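Local coordinates for protein Phthiocerol/phthiodiolone dimycocerosyl transferase (Mycobacterium tuberculosis, PDB 1Q9J) that probably catalyses the diesterification of phthiocerol and related diols with mycocerosic acids, the last step in making dimycocerosate esters, at residues Thr329-Thr334 / Ile372-Asp377. Sequence-based numbering, arbitrary orientation.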
ATOM      1  N   THR A 329       7.832  -2.669   7.992  1.00 65.56           N
ATOM      2  CA  THR A 329       7.840  -3.577   9.141  1.00 66.75           C
ATOM      3  C   THR A 329       6.555  -4.403   9.252  1.00 63.97           C
ATOM      4  O   THR A 329       6.522  -5.444   9.913  1.00 61.42           O
ATOM      5  CB  THR A 329       8.037  -2.803  10.476  1.00 69.88           C
ATOM      6  OG1 THR A 329       6.904  -1.957  10.727  1.00 73.65           O
ATOM      7  CG2 THR A 329       9.292  -1.949  10.419  1.00 73.91           C
ATOM      8  N   ALA A 330       5.499  -3.928   8.602  1.00 61.13           N
ATOM      9  CA  ALA A 330       4.217  -4.613   8.614  1.00 60.33           C
ATOM     10  C   ALA A 330       4.358  -6.061   8.167  1.00 63.08           C
ATOM     11  O   ALA A 330       3.689  -6.936   8.702  1.00 66.67           O
ATOM     12  CB  ALA A 330       3.234  -3.888   7.708  1.00 54.10           C
ATOM     13  N   PHE A 331       5.224  -6.301   7.187  1.00 66.60           N
ATOM     14  CA  PHE A 331       5.445  -7.640   6.660  1.00 67.22           C
ATOM     15  C   PHE A 331       6.281  -8.505   7.583  1.00 70.01           C
ATOM     16  O   PHE A 331       6.705  -9.593   7.212  1.00 71.61           O
ATOM     17  CB  PHE A 331       6.115  -7.568   5.289  1.00 65.10           C
ATOM     18  CG  PHE A 331       5.225  -7.030   4.220  1.00 63.79           C
ATOM     19  CD1 PHE A 331       5.143  -5.664   3.986  1.00 65.24           C
ATOM     20  CD2 PHE A 331       4.440  -7.887   3.467  1.00 62.74           C
ATOM     21  CE1 PHE A 331       4.283  -5.156   3.013  1.00 64.10           C
ATOM     22  CE2 PHE A 331       3.578  -7.394   2.491  1.00 61.26           C
ATOM     23  CZ  PHE A 331       3.501  -6.025   2.265  1.00 64.15           C
ATOM     24  N   GLU A 332       6.531  -8.020   8.788  1.00 74.48           N
ATOM     25  CA  GLU A 332       7.298  -8.794   9.739  1.00 77.39           C
ATOM     26  C   GLU A 332       6.397  -9.168  10.907  1.00 79.56           C
ATOM     27  O   GLU A 332       6.874  -9.484  11.994  1.00 80.88           O
ATOM     28  CB  GLU A 332       8.490  -7.981  10.220  1.00 77.37           C
ATOM     29  CG  GLU A 332       9.413  -7.597   9.097  1.00 80.99           C
ATOM     30  CD  GLU A 332      10.551  -6.729   9.565  1.00 83.47           C
ATOM     31  OE1 GLU A 332      10.285  -5.612  10.049  1.00 88.31           O
ATOM     32  OE2 GLU A 332      11.715  -7.162   9.458  1.00 86.78           O
ATOM     33  N   GLY A 333       5.089  -9.118  10.666  1.00 82.34           N
ATOM     34  CA  GLY A 333       4.116  -9.453  11.688  1.00 85.92           C
ATOM     35  C   GLY A 333       4.387  -8.815  13.035  1.00 89.52           C
ATOM     36  O   GLY A 333       4.780  -7.647  13.106  1.00 90.64           O
ATOM     37  N   THR A 334       4.179  -9.589  14.100  1.00 90.75           N
ATOM     38  CA  THR A 334       4.391  -9.127  15.472  1.00 92.00           C
ATOM     39  C   THR A 334       5.703  -9.673  16.025  1.00 93.81           C
ATOM     40  O   THR A 334       5.981 -10.862  15.914  1.00 94.24           O
ATOM     41  CB  THR A 334       3.249  -9.590  16.405  1.00 91.36           C
ATOM     42  OG1 THR A 334       2.000  -9.028  15.974  1.00 88.37           O
ATOM     43  CG2 THR A 334       3.534  -9.161  17.839  1.00 93.32           C
ATOM     44  N   ILE A 372       5.122 -17.228   0.260  1.00 87.91           N
ATOM     45  CA  ILE A 372       4.403 -18.009   1.274  1.00 87.73           C
ATOM     46  C   ILE A 372       5.035 -17.841   2.654  1.00 86.88           C
ATOM     47  O   ILE A 372       6.223 -17.540   2.768  1.00 87.54           O
ATOM     48  CB  ILE A 372       4.386 -19.538   0.895  1.00 88.72           C
ATOM     49  CG1 ILE A 372       3.289 -19.821  -0.138  1.00 86.72           C
ATOM     50  CG2 ILE A 372       4.178 -20.408   2.133  1.00 87.58           C
ATOM     51  CD1 ILE A 372       1.863 -19.737   0.408  1.00 85.23           C
ATOM     52  N   SER A 373       4.230 -18.022   3.693  1.00 83.71           N
ATOM     53  CA  SER A 373       4.696 -17.921   5.068  1.00 82.10           C
ATOM     54  C   SER A 373       4.929 -16.494   5.538  1.00 82.50           C
ATOM     55  O   SER A 373       5.594 -16.278   6.555  1.00 83.83           O
ATOM     56  CB  SER A 373       5.977 -18.736   5.270  1.00 79.06           C
ATOM     57  OG  SER A 373       7.112 -18.017   4.856  1.00 76.10           O
ATOM     58  N   VAL A 374       4.388 -15.521   4.810  1.00 83.06           N
ATOM     59  CA  VAL A 374       4.535 -14.124   5.207  1.00 81.94           C
ATOM     60  C   VAL A 374       3.463 -13.805   6.236  1.00 80.11           C
ATOM     61  O   VAL A 374       2.267 -13.846   5.938  1.00 79.43           O
ATOM     62  CB  VAL A 374       4.375 -13.149   4.011  1.00 82.25           C
ATOM     63  CG1 VAL A 374       4.318 -11.714   4.516  1.00 81.81           C
ATOM     64  CG2 VAL A 374       5.547 -13.284   3.072  1.00 87.21           C
ATOM     65  N   PRO A 375       3.879 -13.503   7.472  1.00 77.63           N
ATOM     66  CA  PRO A 375       2.945 -13.175   8.549  1.00 76.95           C
ATOM     67  C   PRO A 375       2.361 -11.794   8.304  1.00 73.41           C
ATOM     68  O   PRO A 375       2.613 -10.855   9.055  1.00 73.87           O
ATOM     69  CB  PRO A 375       3.830 -13.213   9.788  1.00 79.81           C
ATOM     70  CG  PRO A 375       5.143 -12.715   9.258  1.00 78.41           C
ATOM     71  CD  PRO A 375       5.270 -13.472   7.958  1.00 78.33           C
ATOM     72  N   LEU A 376       1.580 -11.674   7.244  1.00 67.23           N
ATOM     73  CA  LEU A 376       1.002 -10.395   6.922  1.00 65.42           C
ATOM     74  C   LEU A 376      -0.423 -10.257   7.407  1.00 66.91           C
ATOM     75  O   LEU A 376      -1.366 -10.655   6.724  1.00 67.58           O
ATOM     76  CB  LEU A 376       1.050 -10.155   5.414  1.00 62.31           C
ATOM     77  CG  LEU A 376       0.492  -8.805   4.948  1.00 60.54           C
ATOM     78  CD1 LEU A 376       1.382  -7.702   5.481  1.00 60.91           C
ATOM     79  CD2 LEU A 376       0.423  -8.756   3.439  1.00 59.49           C
ATOM     80  N   ASP A 377      -0.592  -9.711   8.602  1.00 65.38           N
ATOM     81  CA  ASP A 377      -1.940  -9.505   9.103  1.00 63.15           C
ATOM     82  C   ASP A 377      -2.190  -8.010   8.921  1.00 60.52           C
ATOM     83  O   ASP A 377      -1.702  -7.201   9.704  1.00 60.99           O
ATOM     84  CB  ASP A 377      -2.032  -9.876  10.581  1.00 62.73           C
ATOM     85  CG  ASP A 377      -3.375 -10.447  10.939  1.00 64.79           C
ATOM     86  OD1 ASP A 377      -4.389  -9.905  10.427  1.00 61.86           O
ATOM     87  OD2 ASP A 377      -3.414 -11.431  11.721  1.00 67.44           O
TER
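The backbones of 329-334 and 372-377 come close at two points, F331 CA lying 5.2 Å from L376 CA and G333 CA 5.0 Å from P375 CA. Residues 329-331 are 3-10, and 372-377 holds an inverse gamma turn centred on P375 and leads into strand 378-384. No hydrogen bond joins the two segments. The side-chain contact is apolar and centres on the F331 ring. The L376 and F331 side chains run alongside each other in the same direction. L376 CD1 sits over one ring face, a CH-pi contact 3.9 Å from the F331 centroid, offset toward the rim. The other methyl, L376 CD2, reaches F331 CE2 at 3.6 Å. In L376, chi1 of -179° puts CG anti to N, and chi2 of 66° then sets the two methyls against the ring. V374 comes from another side: its CG1 lies in the ring plane, at the edge, 4.0 Å from F331 CD2. F368 makes an edge-to-face pair with the same ring. The F331 side chain is about 4 Å from that of H124, the probable proton acceptor, so the packing borders the likely active site of this two-domain acyltransferase. Farther along, P375 CG rests 4.0 Å from F331 O. G333 has positive phi (47°). The glycine CA approaches P375 O to 3.3 Å.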